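Local structure of pesticidal crystal protein Cry4Aa (Bacillus thuringiensis, 2C9K) at residues 13-17 with 242-246; 251-257 with 467-473; 463-468 with 508-513. The protein kills mosquito larvae by binding to midgut epithelial cells and causing their colloid-osmotic lysis, this chain being the three-domain active toxin cut from a longer protoxin. All blocks are in the same frame, centred on the assembly; numbering follows the deposited sequence.

Contact 1: residues 13-17 with 242-246; sequences VLTGF and LFPNY
Phe17 and Tyr246 both have CG anti to their own carbonyl carbon (chi1 -73° and -74°), and these torsions swing the two rings into an edge-to-face, T-shaped pair across the contact. The phenyl supplies the edge: Phe17 CZ stands over the centre of the tyrosine ring, 3.4 Å from Tyr246 CE1. The ring centroids are 4.8 Å apart and the planes meet at 64°, short of a perfect T. One face of the same phenyl ring is taken by Asn245, whose CB lies over the ring centre in a CH-pi contact, with the amide plane nearly perpendicular to the ring.

The aliphatic half of the contact is built round Leu242. Its two methyls part company: Leu242 CD1 lies 3.5 Å from Val13 CG1, while Leu242 CD2 meets Leu14 CD2 at 3.5 Å, the two leucine side chains crossing at about a right angle. Val13 CG1 also comes within 3.9 Å of Tyr246 OH, which links the leucine cluster to the aromatic pair. No hydrogen bond crosses between the segments; the tyrosine hydroxyl instead bonds to Asn148 ND2.

Both segments belong to the helical N-terminal domain, the pore-forming part of three-domain Cry toxins. Here the end of helix 5-16 packs against the 3-10 turn that follows helix 222-240. Helix 140-164 lies alongside through Asn148 and Leu151, helix 183-208 reaches Tyr246 through Ile190, and Phe17 makes a backbone hydrogen bond to Val255 in strand 255-256.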
# COMPACT_ATOMS: atom_id res chain seq x y z
N VAL A 13 -2.83 -5.65 -11.06
CA VAL A 13 -1.77 -6.59 -10.70
C VAL A 13 -2.24 -7.54 -9.60
O VAL A 13 -2.04 -8.76 -9.71
CB VAL A 13 -0.49 -5.83 -10.25
CG1 VAL A 13 0.55 -6.81 -9.75
CG2 VAL A 13 0.07 -5.03 -11.41
N LEU A 14 -2.86 -7.00 -8.55
CA LEU A 14 -3.38 -7.82 -7.45
C LEU A 14 -4.31 -8.89 -8.03
O LEU A 14 -4.18 -10.07 -7.72
CB LEU A 14 -4.17 -6.96 -6.46
CG LEU A 14 -3.33 -6.14 -5.48
CD1 LEU A 14 -4.18 -5.06 -4.84
CD2 LEU A 14 -2.74 -7.06 -4.42
N THR A 15 -5.24 -8.44 -8.86
CA THR A 15 -6.20 -9.32 -9.52
C THR A 15 -5.49 -10.27 -10.48
O THR A 15 -5.89 -11.41 -10.65
CB THR A 15 -7.21 -8.49 -10.32
OG1 THR A 15 -7.90 -7.60 -9.43
CG2 THR A 15 -8.22 -9.39 -11.01
N GLY A 16 -4.41 -9.78 -11.08
CA GLY A 16 -3.68 -10.57 -12.04
C GLY A 16 -2.97 -11.80 -11.55
O GLY A 16 -2.85 -12.78 -12.29
N PHE A 17 -2.49 -11.78 -10.31
CA PHE A 17 -1.78 -12.93 -9.77
C PHE A 17 -2.72 -14.06 -9.37
O PHE A 17 -2.30 -15.05 -8.78
CB PHE A 17 -0.93 -12.52 -8.57
CG PHE A 17 0.29 -11.74 -8.95
CD1 PHE A 17 0.42 -10.41 -8.62
CD2 PHE A 17 1.30 -12.34 -9.69
CE1 PHE A 17 1.53 -9.68 -9.02
CE2 PHE A 17 2.42 -11.63 -10.10
CZ PHE A 17 2.53 -10.29 -9.76
N LEU A 242 4.18 -5.90 -4.85
CA LEU A 242 3.64 -7.07 -5.54
C LEU A 242 4.67 -7.76 -6.44
O LEU A 242 4.46 -8.90 -6.87
CB LEU A 242 2.43 -6.66 -6.37
CG LEU A 242 1.35 -5.92 -5.60
CD1 LEU A 242 0.29 -5.39 -6.56
CD2 LEU A 242 0.73 -6.85 -4.57
N PHE A 243 5.78 -7.07 -6.73
CA PHE A 243 6.82 -7.61 -7.60
C PHE A 243 7.28 -9.04 -7.26
O PHE A 243 7.52 -9.86 -8.15
CB PHE A 243 8.03 -6.68 -7.60
CG PHE A 243 7.85 -5.43 -8.44
CD1 PHE A 243 8.77 -4.38 -8.36
CD2 PHE A 243 6.78 -5.32 -9.33
CE1 PHE A 243 8.63 -3.25 -9.16
CE2 PHE A 243 6.64 -4.18 -10.13
CZ PHE A 243 7.57 -3.15 -10.04
N PRO A 244 7.38 -9.36 -5.96
CA PRO A 244 7.82 -10.70 -5.57
C PRO A 244 6.89 -11.78 -6.09
O PRO A 244 7.28 -12.93 -6.19
CB PRO A 244 7.83 -10.63 -4.05
CG PRO A 244 8.14 -9.19 -3.78
CD PRO A 244 7.23 -8.50 -4.77
N ASN A 245 5.66 -11.40 -6.41
CA ASN A 245 4.70 -12.36 -6.92
C ASN A 245 5.09 -12.79 -8.33
O ASN A 245 4.66 -13.84 -8.81
CB ASN A 245 3.30 -11.75 -6.94
CG ASN A 245 2.81 -11.32 -5.56
OD1 ASN A 245 1.71 -10.78 -5.42
ND2 ASN A 245 3.63 -11.57 -4.54
N TYR A 246 5.91 -11.97 -8.99
CA TYR A 246 6.35 -12.29 -10.34
C TYR A 246 7.39 -13.40 -10.32
O TYR A 246 7.75 -13.91 -11.38
CB TYR A 246 6.94 -11.05 -11.02
CG TYR A 246 5.92 -10.02 -11.46
CD1 TYR A 246 4.89 -10.35 -12.34
CD2 TYR A 246 5.98 -8.70 -11.00
CE1 TYR A 246 3.94 -9.40 -12.75
CE2 TYR A 246 5.04 -7.75 -11.40
CZ TYR A 246 4.03 -8.10 -12.27
OH TYR A 246 3.08 -7.17 -12.64

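Contact 2: residues 251-257 with 467-473; sequences YPIGVQS and YTHLTTQ
Val255 and Gln256 pair with Thr471 and Thr472 as two short parallel beta strands, by which strand 255-256, following the helical domain, is added to a sheet of the C-terminal beta-sandwich domain. It is the one parallel pairing in a sheet whose other pairs are antiparallel. The ladder has three rungs, Thr471 N to Gly254 O, Gln256 N to Thr471 O and Gln473 N to Gln256 O, all 3.0 to 3.1 Å long. Gly254 leads into the strand with a positive phi (112°), a conformation suited to glycine.

Val255 and Thr471 lie side by side on one face of the sheet, and Thr471 CG2 also touches the edge of the Tyr251 ring. The ring of Tyr251 stands nearly perpendicular to the Gln473 amide, and both polar ends bond to Glu606 OE1 in strand 600-609. On the other face, Gln256 CG, anti to the backbone N (chi1 -175°), comes 3.7 Å from Tyr467 CE1. Water reinforces both ends of the ladder: one molecule joins Ile253 N, Gly254 O and Thr471 OG1, and a second donates to Gln256 O at 2.9 Å and to Gln473 O at 2.8 Å.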
# COMPACT_ATOMS: atom_id res chain seq x y z
N TYR A 251 6.13 -18.43 -6.45
CA TYR A 251 4.68 -18.56 -6.60
C TYR A 251 4.26 -19.17 -7.94
O TYR A 251 3.82 -18.48 -8.85
CB TYR A 251 4.02 -17.18 -6.41
CG TYR A 251 4.44 -16.48 -5.13
CD1 TYR A 251 5.63 -15.75 -5.07
CD2 TYR A 251 3.67 -16.58 -3.97
CE1 TYR A 251 6.04 -15.15 -3.88
CE2 TYR A 251 4.08 -15.98 -2.78
CZ TYR A 251 5.26 -15.27 -2.74
OH TYR A 251 5.67 -14.68 -1.57
N PRO A 252 4.36 -20.51 -8.05
CA PRO A 252 4.04 -21.35 -9.20
C PRO A 252 2.61 -21.29 -9.72
O PRO A 252 2.37 -21.17 -10.93
CB PRO A 252 4.36 -22.75 -8.71
CG PRO A 252 5.35 -22.53 -7.65
CD PRO A 252 4.79 -21.36 -6.93
N ILE A 253 1.66 -21.38 -8.80
CA ILE A 253 0.25 -21.42 -9.17
C ILE A 253 -0.61 -20.17 -8.92
O ILE A 253 -1.84 -20.25 -9.03
CB ILE A 253 -0.42 -22.61 -8.47
CG1 ILE A 253 -0.50 -22.35 -6.96
CG2 ILE A 253 0.41 -23.87 -8.71
CD1 ILE A 253 -1.17 -23.46 -6.18
N GLY A 254 -0.01 -19.03 -8.60
CA GLY A 254 -0.84 -17.86 -8.37
C GLY A 254 -0.78 -17.43 -6.91
O GLY A 254 -0.41 -18.23 -6.05
N VAL A 255 -1.16 -16.19 -6.63
CA VAL A 255 -1.10 -15.68 -5.26
C VAL A 255 -2.12 -14.61 -4.97
O VAL A 255 -2.34 -13.72 -5.79
CB VAL A 255 0.24 -15.00 -4.95
CG1 VAL A 255 0.62 -15.26 -3.49
CG2 VAL A 255 1.31 -15.44 -5.92
N GLN A 256 -2.70 -14.66 -3.78
CA GLN A 256 -3.64 -13.63 -3.36
C GLN A 256 -2.91 -12.85 -2.28
O GLN A 256 -2.61 -13.38 -1.21
CB GLN A 256 -4.92 -14.26 -2.81
CG GLN A 256 -6.00 -13.25 -2.46
CD GLN A 256 -6.32 -12.32 -3.62
OE1 GLN A 256 -5.52 -11.46 -3.99
NE2 GLN A 256 -7.50 -12.50 -4.21
N SER A 257 -2.59 -11.59 -2.56
CA SER A 257 -1.88 -10.77 -1.58
C SER A 257 -2.64 -9.49 -1.30
O SER A 257 -3.61 -9.18 -1.99
CB SER A 257 -0.49 -10.43 -2.11
OG SER A 257 -0.59 -9.60 -3.25
N TYR A 467 -7.32 -19.48 0.95
CA TYR A 467 -7.89 -20.10 -0.23
C TYR A 467 -7.27 -21.46 -0.48
O TYR A 467 -6.22 -21.79 0.07
CB TYR A 467 -7.72 -19.19 -1.44
CG TYR A 467 -8.36 -17.83 -1.26
CD1 TYR A 467 -7.61 -16.74 -0.82
CD2 TYR A 467 -9.72 -17.65 -1.49
CE1 TYR A 467 -8.20 -15.50 -0.61
CE2 TYR A 467 -10.33 -16.42 -1.29
CZ TYR A 467 -9.57 -15.34 -0.85
OH TYR A 467 -10.18 -14.12 -0.64
N THR A 468 -7.92 -22.25 -1.32
CA THR A 468 -7.47 -23.61 -1.63
C THR A 468 -6.93 -23.82 -3.03
O THR A 468 -6.33 -24.85 -3.30
CB THR A 468 -8.63 -24.60 -1.46
OG1 THR A 468 -9.65 -24.29 -2.42
CG2 THR A 468 -9.22 -24.52 -0.07
N HIS A 469 -7.14 -22.85 -3.92
CA HIS A 469 -6.71 -22.97 -5.31
C HIS A 469 -5.52 -22.11 -5.69
O HIS A 469 -5.29 -21.86 -6.87
CB HIS A 469 -7.87 -22.65 -6.24
CG HIS A 469 -8.27 -21.20 -6.24
ND1 HIS A 469 -8.72 -20.56 -5.11
CD2 HIS A 469 -8.26 -20.28 -7.22
CE1 HIS A 469 -8.96 -19.29 -5.39
NE2 HIS A 469 -8.69 -19.09 -6.67
N LEU A 470 -4.78 -21.64 -4.69
CA LEU A 470 -3.61 -20.82 -4.96
C LEU A 470 -2.93 -20.45 -3.64
O LEU A 470 -3.46 -20.71 -2.56
CB LEU A 470 -4.01 -19.56 -5.73
CG LEU A 470 -4.50 -18.32 -4.98
CD1 LEU A 470 -4.84 -17.24 -5.99
CD2 LEU A 470 -5.70 -18.65 -4.12
N THR A 471 -1.75 -19.86 -3.72
CA THR A 471 -1.02 -19.48 -2.52
C THR A 471 -1.64 -18.26 -1.88
O THR A 471 -1.85 -17.24 -2.54
CB THR A 471 0.46 -19.18 -2.84
OG1 THR A 471 1.12 -20.39 -3.23
CG2 THR A 471 1.16 -18.59 -1.62
N THR A 472 -1.94 -18.38 -0.60
CA THR A 472 -2.52 -17.27 0.14
C THR A 472 -1.41 -16.60 0.92
O THR A 472 -0.63 -17.26 1.60
CB THR A 472 -3.60 -17.76 1.12
OG1 THR A 472 -4.64 -18.40 0.38
CG2 THR A 472 -4.19 -16.59 1.89
N GLN A 473 -1.34 -15.29 0.79
CA GLN A 473 -0.33 -14.49 1.45
C GLN A 473 -1.01 -13.68 2.54
O GLN A 473 -1.83 -12.81 2.24
CB GLN A 473 0.32 -13.57 0.42
CG GLN A 473 1.70 -13.05 0.76
CD GLN A 473 2.36 -12.39 -0.43
OE1 GLN A 473 1.92 -11.33 -0.89
NE2 GLN A 473 3.41 -13.01 -0.95
O HOH W 1 1.76 -20.09 -6.36
O HOH W 2 -4.34 -13.35 1.07

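Contact 3: residues 463-468 with 508-513; sequences KNTIYT and ITCQHS
Ile466 packs on Cys510 and His512 along its whole side chain. Its CB lies in the plane of the His512 ring, at the edge, 3.9 Å from His512 CD2, and CG2 stays beside the same carbon. CG1, anti to the carbonyl carbon (chi1 -65°), turns toward Cys510 CB, and the tip CD1 settles 3.5 Å from Cys510 CB with the sulfur slightly farther off. The backbone of Ile466 is held as well. Its N-H bonds to Gln511 O at 3.2 Å, while its own oxygen accepts a hydrogen bond from Ser513 OG and, weakly, one from Ser513 N. A single beta bridge pairs Ile466 with His512.

Before Ile466, Thr465 CA makes a CA-H...O contact to Gln511 O. Lys463 runs beside Gln511 in the same direction, bringing CD within 3.2 Å of Gln511 OE1. At the other end, Thr468 CG2 reaches His512 NE2 at 3.6 Å; that nitrogen hydrogen-bonds to Tyr519 OH.

The contact lies in the C-terminal, beta-sandwich domain of the toxin. The loop before strand 471-475 runs obliquely (54°) beside residues 508-513, whose backbone bonds to strand 584-591 through Ile585 and Leu587, while Ile474 packs on Ile466 and Cys510, and Tyr519 of strand 517-527 touches Ile466.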
# COMPACT_ATOMS: atom_id res chain seq x y z
N LYS A 463 -11.44 -11.19 7.13
CA LYS A 463 -11.60 -12.57 7.57
C LYS A 463 -10.34 -13.43 7.43
O LYS A 463 -10.37 -14.61 7.73
CB LYS A 463 -12.77 -13.20 6.80
CG LYS A 463 -14.12 -12.52 7.04
CD LYS A 463 -14.68 -12.89 8.41
CE LYS A 463 -15.83 -11.98 8.86
NZ LYS A 463 -15.34 -10.62 9.28
N ASN A 464 -9.25 -12.83 6.98
CA ASN A 464 -8.00 -13.57 6.81
C ASN A 464 -8.23 -14.88 6.09
O ASN A 464 -7.59 -15.89 6.42
CB ASN A 464 -7.35 -13.88 8.16
CG ASN A 464 -6.60 -12.70 8.74
OD1 ASN A 464 -5.97 -11.94 8.01
ND2 ASN A 464 -6.65 -12.55 10.06
N THR A 465 -9.11 -14.90 5.10
CA THR A 465 -9.38 -16.17 4.44
C THR A 465 -8.17 -16.84 3.81
O THR A 465 -7.24 -16.19 3.30
CB THR A 465 -10.50 -16.05 3.38
OG1 THR A 465 -9.97 -15.50 2.18
CG2 THR A 465 -11.62 -15.16 3.90
N ILE A 466 -8.20 -18.16 3.87
CA ILE A 466 -7.15 -18.99 3.31
C ILE A 466 -7.82 -19.70 2.15
O ILE A 466 -8.80 -20.42 2.34
CB ILE A 466 -6.65 -20.00 4.37
CG1 ILE A 466 -5.98 -19.21 5.51
CG2 ILE A 466 -5.69 -21.00 3.74
CD1 ILE A 466 -5.48 -20.02 6.67
N TYR A 467 -7.32 -19.48 0.95
CA TYR A 467 -7.89 -20.10 -0.23
C TYR A 467 -7.27 -21.46 -0.48
O TYR A 467 -6.22 -21.79 0.07
CB TYR A 467 -7.72 -19.19 -1.44
CG TYR A 467 -8.36 -17.83 -1.26
CD1 TYR A 467 -7.61 -16.74 -0.82
CD2 TYR A 467 -9.72 -17.65 -1.49
CE1 TYR A 467 -8.20 -15.50 -0.61
CE2 TYR A 467 -10.33 -16.42 -1.29
CZ TYR A 467 -9.57 -15.34 -0.85
OH TYR A 467 -10.18 -14.12 -0.64
N THR A 468 -7.92 -22.25 -1.32
CA THR A 468 -7.47 -23.61 -1.63
C THR A 468 -6.93 -23.82 -3.03
O THR A 468 -6.33 -24.85 -3.30
CB THR A 468 -8.63 -24.60 -1.46
OG1 THR A 468 -9.65 -24.29 -2.42
CG2 THR A 468 -9.22 -24.52 -0.07
N ILE A 508 -2.36 -14.81 14.87
CA ILE A 508 -3.20 -14.29 13.81
C ILE A 508 -4.31 -15.34 13.66
O ILE A 508 -4.05 -16.55 13.74
CB ILE A 508 -2.38 -14.09 12.51
CG1 ILE A 508 -3.17 -14.55 11.29
CG2 ILE A 508 -1.08 -14.83 12.59
CD1 ILE A 508 -4.24 -13.61 10.88
N THR A 509 -5.55 -14.87 13.47
CA THR A 509 -6.70 -15.76 13.31
C THR A 509 -7.15 -15.80 11.85
O THR A 509 -7.33 -14.76 11.22
CB THR A 509 -7.87 -15.28 14.17
OG1 THR A 509 -7.41 -15.07 15.51
CG2 THR A 509 -8.98 -16.32 14.19
N CYS A 510 -7.34 -17.00 11.32
CA CYS A 510 -7.76 -17.15 9.92
C CYS A 510 -9.05 -17.94 9.78
O CYS A 510 -9.37 -18.78 10.61
CB CYS A 510 -6.67 -17.86 9.11
SG CYS A 510 -5.06 -17.10 9.27
N GLN A 511 -9.78 -17.65 8.71
CA GLN A 511 -11.03 -18.34 8.43
C GLN A 511 -10.80 -19.08 7.12
O GLN A 511 -10.47 -18.47 6.11
CB GLN A 511 -12.16 -17.33 8.28
CG GLN A 511 -13.55 -17.95 8.22
CD GLN A 511 -14.66 -16.90 8.13
OE1 GLN A 511 -14.77 -16.02 8.99
NE2 GLN A 511 -15.49 -17.00 7.10
N HIS A 512 -10.95 -20.41 7.15
CA HIS A 512 -10.72 -21.19 5.95
C HIS A 512 -11.87 -21.03 4.96
O HIS A 512 -12.96 -20.58 5.33
CB HIS A 512 -10.56 -22.67 6.30
CG HIS A 512 -9.94 -23.49 5.20
ND1 HIS A 512 -10.41 -24.73 4.84
CD2 HIS A 512 -8.90 -23.22 4.37
CE1 HIS A 512 -9.69 -25.20 3.84
NE2 HIS A 512 -8.77 -24.31 3.54
N SER A 513 -11.62 -21.40 3.70
CA SER A 513 -12.64 -21.33 2.66
C SER A 513 -13.69 -22.41 2.90
O SER A 513 -13.57 -23.21 3.84
CB SER A 513 -12.02 -21.55 1.29
OG SER A 513 -11.00 -20.60 1.07

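Overall arrangement
Contacts 1 and 2 are mostly buried, whereas contact 3 is only partly so. Contact 1 belongs to the helical domain and has no hydrogen bond between its segments; contact 2 relies on a backbone ladder and bound waters, and contact 3 on less regular bonds to a loop. The first two meet at strand 255-256 and at Ser257, on which Leu14 and Leu242 pack, consistent with strand 255-256 joining the helical domain to the C-terminal sheet. Contacts 2 and 3 share Tyr467 and Thr468, their segments alternating along the chain. Contacts 1 and 3 stay about 10 Å apart at their nearest atoms.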